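Long-range contacts in CobC (Shigella flexneri 2a, PDB 6NRU), which probably removes the 5'-phosphate from alpha-ribazole 5'-phosphate and from adenosylcobalamin 5'-phosphate, a late step in assembling the nucleotide loop of vitamin B12: residues P80-M85 / F127-V131; M85-W90 / N105-W109. All coordinates share one frame; numbering follows the deposited sequence.

Contact 1 of 2, residues P80-M85 / F127-V131; sequences PELNEM and FSQRV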
loop_
_atom_site.group_PDB
_atom_site.type_symbol
_atom_site.label_atom_id
_atom_site.label_comp_id
_atom_site.label_asym_id
_atom_site.label_seq_id
_atom_site.Cartn_x
_atom_site.Cartn_y
_atom_site.Cartn_z
ATOM N N PRO A 80 5.360 9.429 -4.683
ATOM C CA PRO A 80 4.253 10.004 -3.903
ATOM C C PRO A 80 2.896 9.441 -4.282
ATOM O O PRO A 80 1.961 9.531 -3.475
ATOM C CB PRO A 80 4.333 11.507 -4.219
ATOM C CG PRO A 80 5.657 11.709 -4.903
ATOM C CD PRO A 80 5.973 10.420 -5.582
ATOM N N GLU A 81 2.756 8.876 -5.483
ATOM C CA GLU A 81 1.510 8.229 -5.871
ATOM C C GLU A 81 1.214 7.010 -5.013
ATOM O O GLU A 81 0.043 6.645 -4.860
ATOM C CB GLU A 81 1.558 7.829 -7.348
ATOM C CG GLU A 81 1.301 8.973 -8.325
ATOM C CD GLU A 81 2.483 9.919 -8.455
ATOM O OE1 GLU A 81 3.580 9.574 -7.966
ATOM O OE2 GLU A 81 2.311 11.011 -9.041
ATOM N N LEU A 82 2.243 6.382 -4.443
ATOM C CA LEU A 82 2.081 5.223 -3.575
ATOM C C LEU A 82 1.681 5.593 -2.154
ATOM O O LEU A 82 1.525 4.695 -1.319
ATOM C CB LEU A 82 3.378 4.405 -3.542
ATOM C CG LEU A 82 3.758 3.676 -4.835
ATOM C CD1 LEU A 82 5.141 3.055 -4.736
ATOM C CD2 LEU A 82 2.721 2.620 -5.178
ATOM N N ASN A 83 1.506 6.880 -1.862
ATOM C CA ASN A 83 1.175 7.313 -0.515
ATOM C C ASN A 83 -0.223 6.868 -0.112
ATOM O O ASN A 83 -1.111 6.688 -0.948
ATOM C CB ASN A 83 1.258 8.834 -0.401
ATOM C CG ASN A 83 2.672 9.340 -0.433
ATOM O OD1 ASN A 83 3.620 8.563 -0.334
ATOM N ND2 ASN A 83 2.829 10.652 -0.566
ATOM N N GLU A 84 -0.411 6.706 1.194
ATOM C CA GLU A 84 -1.743 6.504 1.741
ATOM C C GLU A 84 -2.627 7.699 1.402
ATOM O O GLU A 84 -2.144 8.808 1.155
ATOM C CB GLU A 84 -1.658 6.306 3.259
ATOM C CG GLU A 84 -2.974 5.989 3.960
ATOM C CD GLU A 84 -3.674 4.775 3.382
ATOM O OE1 GLU A 84 -4.484 4.938 2.446
ATOM O OE2 GLU A 84 -3.415 3.656 3.867
HETATM N N MSE A 85 -3.933 7.458 1.359
HETATM C CA MSE A 85 -4.901 8.527 1.190
HETATM C C MSE A 85 -4.729 9.557 2.296
HETATM O O MSE A 85 -4.462 9.199 3.442
HETATM C CB MSE A 85 -6.320 7.965 1.204
HETATM C CG MSE A 85 -7.333 8.806 0.460
HETATM SE SE MSE A 85 -9.081 7.942 0.413
HETATM C CE MSE A 85 -9.878 8.798 1.971
ATOM N N PHE A 127 -7.584 10.036 -4.909
ATOM C CA PHE A 127 -6.701 8.938 -4.527
ATOM C C PHE A 127 -6.628 7.885 -5.627
ATOM O O PHE A 127 -5.540 7.438 -6.005
ATOM C CB PHE A 127 -7.186 8.327 -3.212
ATOM C CG PHE A 127 -6.477 7.061 -2.822
ATOM C CD1 PHE A 127 -5.227 7.107 -2.225
ATOM C CD2 PHE A 127 -7.073 5.823 -3.032
ATOM C CE1 PHE A 127 -4.576 5.942 -1.855
ATOM C CE2 PHE A 127 -6.429 4.654 -2.666
ATOM C CZ PHE A 127 -5.180 4.713 -2.077
ATOM N N SER A 128 -7.785 7.485 -6.164
ATOM C CA SER A 128 -7.793 6.462 -7.205
ATOM C C SER A 128 -7.197 6.975 -8.508
ATOM O O SER A 128 -6.685 6.182 -9.306
ATOM C CB SER A 128 -9.216 5.942 -7.432
ATOM O OG SER A 128 -10.084 6.971 -7.872
ATOM N N GLN A 129 -7.249 8.289 -8.748
ATOM C CA GLN A 129 -6.584 8.844 -9.923
ATOM C C GLN A 129 -5.072 8.854 -9.750
ATOM O O GLN A 129 -4.337 8.699 -10.730
ATOM C CB GLN A 129 -7.090 10.257 -10.208
ATOM C CG GLN A 129 -8.466 10.319 -10.847
ATOM C CD GLN A 129 -9.164 11.647 -10.586
ATOM O OE1 GLN A 129 -8.603 12.544 -9.951
ATOM N NE2 GLN A 129 -10.394 11.777 -11.075
ATOM N N ARG A 130 -4.594 9.045 -8.518
ATOM C CA ARG A 130 -3.164 8.947 -8.244
ATOM C C ARG A 130 -2.640 7.563 -8.591
ATOM O O ARG A 130 -1.587 7.420 -9.223
ATOM C CB ARG A 130 -2.894 9.250 -6.771
ATOM C CG ARG A 130 -2.280 10.598 -6.482
ATOM C CD ARG A 130 -2.257 10.803 -4.984
ATOM N NE ARG A 130 -1.941 9.551 -4.302
ATOM C CZ ARG A 130 -2.250 9.280 -3.038
ATOM N NH1 ARG A 130 -2.895 10.172 -2.299
ATOM N NH2 ARG A 130 -1.913 8.110 -2.512
ATOM N N VAL A 131 -3.365 6.524 -8.167
ATOM C CA VAL A 131 -2.957 5.154 -8.455
ATOM C C VAL A 131 -3.043 4.873 -9.950
ATOM O O VAL A 131 -2.208 4.153 -10.512
ATOM C CB VAL A 131 -3.812 4.172 -7.633
ATOM C CG1 VAL A 131 -3.563 2.736 -8.067
ATOM C CG2 VAL A 131 -3.525 4.350 -6.147
#
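Met-85, present as selenomethionine, and Phe-127 make the tightly packed end of this contact. Their side chains cross at about a right angle: CB of Met-85 sits 3.7 Å from CD1 of Phe-127, and CG of Met-85 lies at the same 3.7 Å from CB of Phe-127. The SE atom is 4.8 Å from the Phe-127 ring centroid, 32° off the ring normal, so the Met-aromatic contact is oblique and not squarely over the face. With CG of Phe-127 anti to its own backbone N (chi1 171°), the ring reaches from the helix to the loop, where the carbonyl O of Asn-83 meets its edge at CE1, 3.7 Å away. Val-155 and Leu-158 of helix 153-163 also touch this side chain, which is buried.

The loop so packed follows strand 76-78 of the histidine phosphatase fold, and it carries Glu-84, probably the catalytic proton donor/acceptor. The backbone N of Met-85 donates to OE1 of Glu-84 over 2.8 Å, meeting the carboxylate on its anti side, 17° out of plane. That bond ties the carboxylate to the same backbone N that lies against CE1 of Phe-127.

Toward the 3-10 turn at 80-82 the contact opens to solvent and its polar grip is weak, although Arg-130 and Glu-81 still bury much of their surface here. The Arg-130 guanidinium enters among loop carbonyls, with O of Glu-81 at its edge; the hydrogen bond from NH2 of Arg-130 to O of Glu-81 is weak at 3.4 Å, and the position of NH2 is doubtful. A firmer polar partner of Arg-130 is Glu-122, which forms a salt bridge with NH1. Glu-81 touches the helix with its aliphatic part, CG lying 3.4 Å from the carbonyl O of Arg-130, while its carboxylate turns to a salt bridge with Arg-137.

Contact 2 of 2, residues M85-W90 / N105-W109; sequences MFFGDW and NYSAW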
loop_
_atom_site.group_PDB
_atom_site.type_symbol
_atom_site.label_atom_id
_atom_site.label_comp_id
_atom_site.label_asym_id
_atom_site.label_seq_id
_atom_site.Cartn_x
_atom_site.Cartn_y
_atom_site.Cartn_z
HETATM N N MSE A 85 -3.933 7.458 1.359
HETATM C CA MSE A 85 -4.901 8.527 1.190
HETATM C C MSE A 85 -4.729 9.557 2.296
HETATM O O MSE A 85 -4.462 9.199 3.442
HETATM C CB MSE A 85 -6.320 7.965 1.204
HETATM C CG MSE A 85 -7.333 8.806 0.460
HETATM SE SE MSE A 85 -9.081 7.942 0.413
HETATM C CE MSE A 85 -9.878 8.798 1.971
ATOM N N PHE A 86 -4.869 10.835 1.956
ATOM C CA PHE A 86 -4.745 11.914 2.932
ATOM C C PHE A 86 -6.116 12.189 3.545
ATOM O O PHE A 86 -7.014 12.704 2.871
ATOM C CB PHE A 86 -4.169 13.168 2.281
ATOM C CG PHE A 86 -4.107 14.346 3.204
ATOM C CD1 PHE A 86 -3.382 14.280 4.383
ATOM C CD2 PHE A 86 -4.776 15.518 2.900
ATOM C CE1 PHE A 86 -3.325 15.360 5.238
ATOM C CE2 PHE A 86 -4.721 16.602 3.753
ATOM C CZ PHE A 86 -3.995 16.522 4.922
ATOM N N PHE A 87 -6.276 11.851 4.822
ATOM C CA PHE A 87 -7.559 11.971 5.501
ATOM C C PHE A 87 -7.783 13.341 6.133
ATOM O O PHE A 87 -8.822 13.552 6.767
ATOM C CB PHE A 87 -7.689 10.880 6.569
ATOM C CG PHE A 87 -8.265 9.588 6.053
ATOM C CD1 PHE A 87 -9.635 9.441 5.888
ATOM C CD2 PHE A 87 -7.438 8.520 5.739
ATOM C CE1 PHE A 87 -10.169 8.253 5.417
ATOM C CE2 PHE A 87 -7.965 7.330 5.265
ATOM C CZ PHE A 87 -9.331 7.196 5.104
ATOM N N GLY A 88 -6.843 14.269 5.982
ATOM C CA GLY A 88 -7.082 15.632 6.430
ATOM C C GLY A 88 -7.221 15.731 7.937
ATOM O O GLY A 88 -6.357 15.278 8.697
ATOM N N ASP A 89 -8.326 16.337 8.380
ATOM C CA ASP A 89 -8.552 16.544 9.806
ATOM C C ASP A 89 -8.835 15.243 10.547
ATOM O O ASP A 89 -8.756 15.219 11.780
ATOM C CB ASP A 89 -9.713 17.518 10.026
ATOM C CG ASP A 89 -9.346 18.959 9.695
ATOM O OD1 ASP A 89 -8.181 19.355 9.919
ATOM O OD2 ASP A 89 -10.230 19.703 9.220
ATOM N N TRP A 90 -9.156 14.168 9.830
ATOM C CA TRP A 90 -9.571 12.911 10.443
ATOM C C TRP A 90 -8.408 11.999 10.813
ATOM O O TRP A 90 -8.647 10.919 11.363
ATOM C CB TRP A 90 -10.517 12.154 9.506
ATOM C CG TRP A 90 -11.835 12.827 9.302
ATOM C CD1 TRP A 90 -12.315 13.918 9.968
ATOM C CD2 TRP A 90 -12.851 12.451 8.367
ATOM N NE1 TRP A 90 -13.565 14.245 9.504
ATOM C CE2 TRP A 90 -13.916 13.359 8.519
ATOM C CE3 TRP A 90 -12.962 11.433 7.416
ATOM C CZ2 TRP A 90 -15.077 13.282 7.754
ATOM C CZ3 TRP A 90 -14.117 11.358 6.657
ATOM C CH2 TRP A 90 -15.157 12.277 6.830
ATOM N N ASN A 105 -20.179 15.513 8.120
ATOM C CA ASN A 105 -19.152 15.213 7.126
ATOM C C ASN A 105 -18.696 13.763 7.224
ATOM O O ASN A 105 -18.400 13.127 6.206
ATOM C CB ASN A 105 -17.965 16.165 7.287
ATOM C CG ASN A 105 -18.380 17.623 7.249
ATOM O OD1 ASN A 105 -17.901 18.440 8.036
ATOM N ND2 ASN A 105 -19.279 17.958 6.330
ATOM N N TYR A 106 -18.654 13.213 8.439
ATOM C CA TYR A 106 -18.209 11.834 8.605
ATOM C C TYR A 106 -19.295 10.835 8.213
ATOM O O TYR A 106 -18.989 9.779 7.650
ATOM C CB TYR A 106 -17.754 11.605 10.045
ATOM C CG TYR A 106 -17.046 10.297 10.255
ATOM C CD1 TYR A 106 -15.783 10.075 9.726
ATOM C CD2 TYR A 106 -17.643 9.278 10.977
ATOM C CE1 TYR A 106 -15.136 8.871 9.915
ATOM C CE2 TYR A 106 -17.005 8.075 11.172
ATOM C CZ TYR A 106 -15.754 7.875 10.640
ATOM O OH TYR A 106 -15.118 6.672 10.835
ATOM N N SER A 107 -20.564 11.147 8.503
ATOM C CA SER A 107 -21.664 10.291 8.064
ATOM C C SER A 107 -21.732 10.234 6.547
ATOM O O SER A 107 -21.997 9.175 5.966
ATOM C CB SER A 107 -22.993 10.808 8.616
ATOM O OG SER A 107 -22.893 11.130 9.988
ATOM N N ALA A 108 -21.520 11.380 5.893
ATOM C CA ALA A 108 -21.501 11.417 4.438
ATOM C C ALA A 108 -20.388 10.546 3.880
ATOM O O ALA A 108 -20.531 9.969 2.797
ATOM C CB ALA A 108 -21.349 12.858 3.956
ATOM N N TRP A 109 -19.280 10.429 4.612
ATOM C CA TRP A 109 -18.197 9.549 4.196
ATOM C C TRP A 109 -18.542 8.086 4.443
ATOM O O TRP A 109 -18.323 7.240 3.569
ATOM C CB TRP A 109 -16.909 9.930 4.926
ATOM C CG TRP A 109 -15.947 8.793 5.112
ATOM C CD1 TRP A 109 -15.839 7.977 6.202
ATOM C CD2 TRP A 109 -14.948 8.355 4.182
ATOM N NE1 TRP A 109 -14.839 7.056 6.006
ATOM C CE2 TRP A 109 -14.276 7.265 4.774
ATOM C CE3 TRP A 109 -14.559 8.774 2.906
ATOM C CZ2 TRP A 109 -13.237 6.591 4.134
ATOM C CZ3 TRP A 109 -13.529 8.104 2.272
ATOM C CH2 TRP A 109 -12.880 7.024 2.887
#
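Trp-90 meets both Tyr-106 and Trp-109 of helix 103-111, and with Phe-87 these residues form an aromatic cluster joining the loop to the helix. No hydrogen bond crosses the contact; ring geometry defines it. Tyr-106 turns its edge to the face of Trp-90, a T-shaped pair with ring planes at 79° and centroids 5.0 Å apart (six-membered ring of Trp-90). Its CD1 does the touching, 3.7 Å from CH2 of Trp-90 and displaced toward the rim of the indole.

Trp-90 in turn offers its own edge to Trp-109, an offset edge-to-face pair. Here the planes stand at 68°, and CZ3 of Trp-90 approaches CG of Trp-109 to 3.5 Å over the indole face. The helix residue adopts chi1 152°, with CG anti to the backbone N, which carries its indole out across the end of Trp-90 and on to Phe-87.

The third pair, also offset, is again edge-to-face: the rim of Phe-87 points at the face of the Trp-109 six-membered ring, nearly perpendicular to it, with CE1 of Phe-87 3.7 Å from CZ2 of Trp-109. The terminal methyl of Met-85, CE, fills the corner between these two rings, lying over one face of Phe-87, toward the rim, and 3.6 Å from CH2 of Trp-109.

Polar groups of the cluster bond beyond it: NE1 of Trp-90 to Asp-102, and the Tyr-106 hydroxyl to Tyr-22 and His-95. At the far tip of the Trp-90 indole, CH2 lies 3.4 Å from the backbone O of Asn-105, which sits at the ring edge, close to its plane.

Met-85 belongs to both contacts, whose centres lie about 16 Å apart: one continuous loop first packs on helix 124-136 and then reaches out to helix 103-111. Contact 1 is the inner one, its centre about 9 Å from the centre of the chain against about 19 Å for contact 2. It holds Glu-84, whose side chain is about 5 Å from that of His-11, the probable phosphohistidine site, and about 3 Å from a bound sulfate. In contact 2, the Phe-87 side chain stays about 11 Å from that of His-11. Glu-122 ties the two regions together, as its OE2 binds both Arg-130 NH1 and the backbone N of Phe-86.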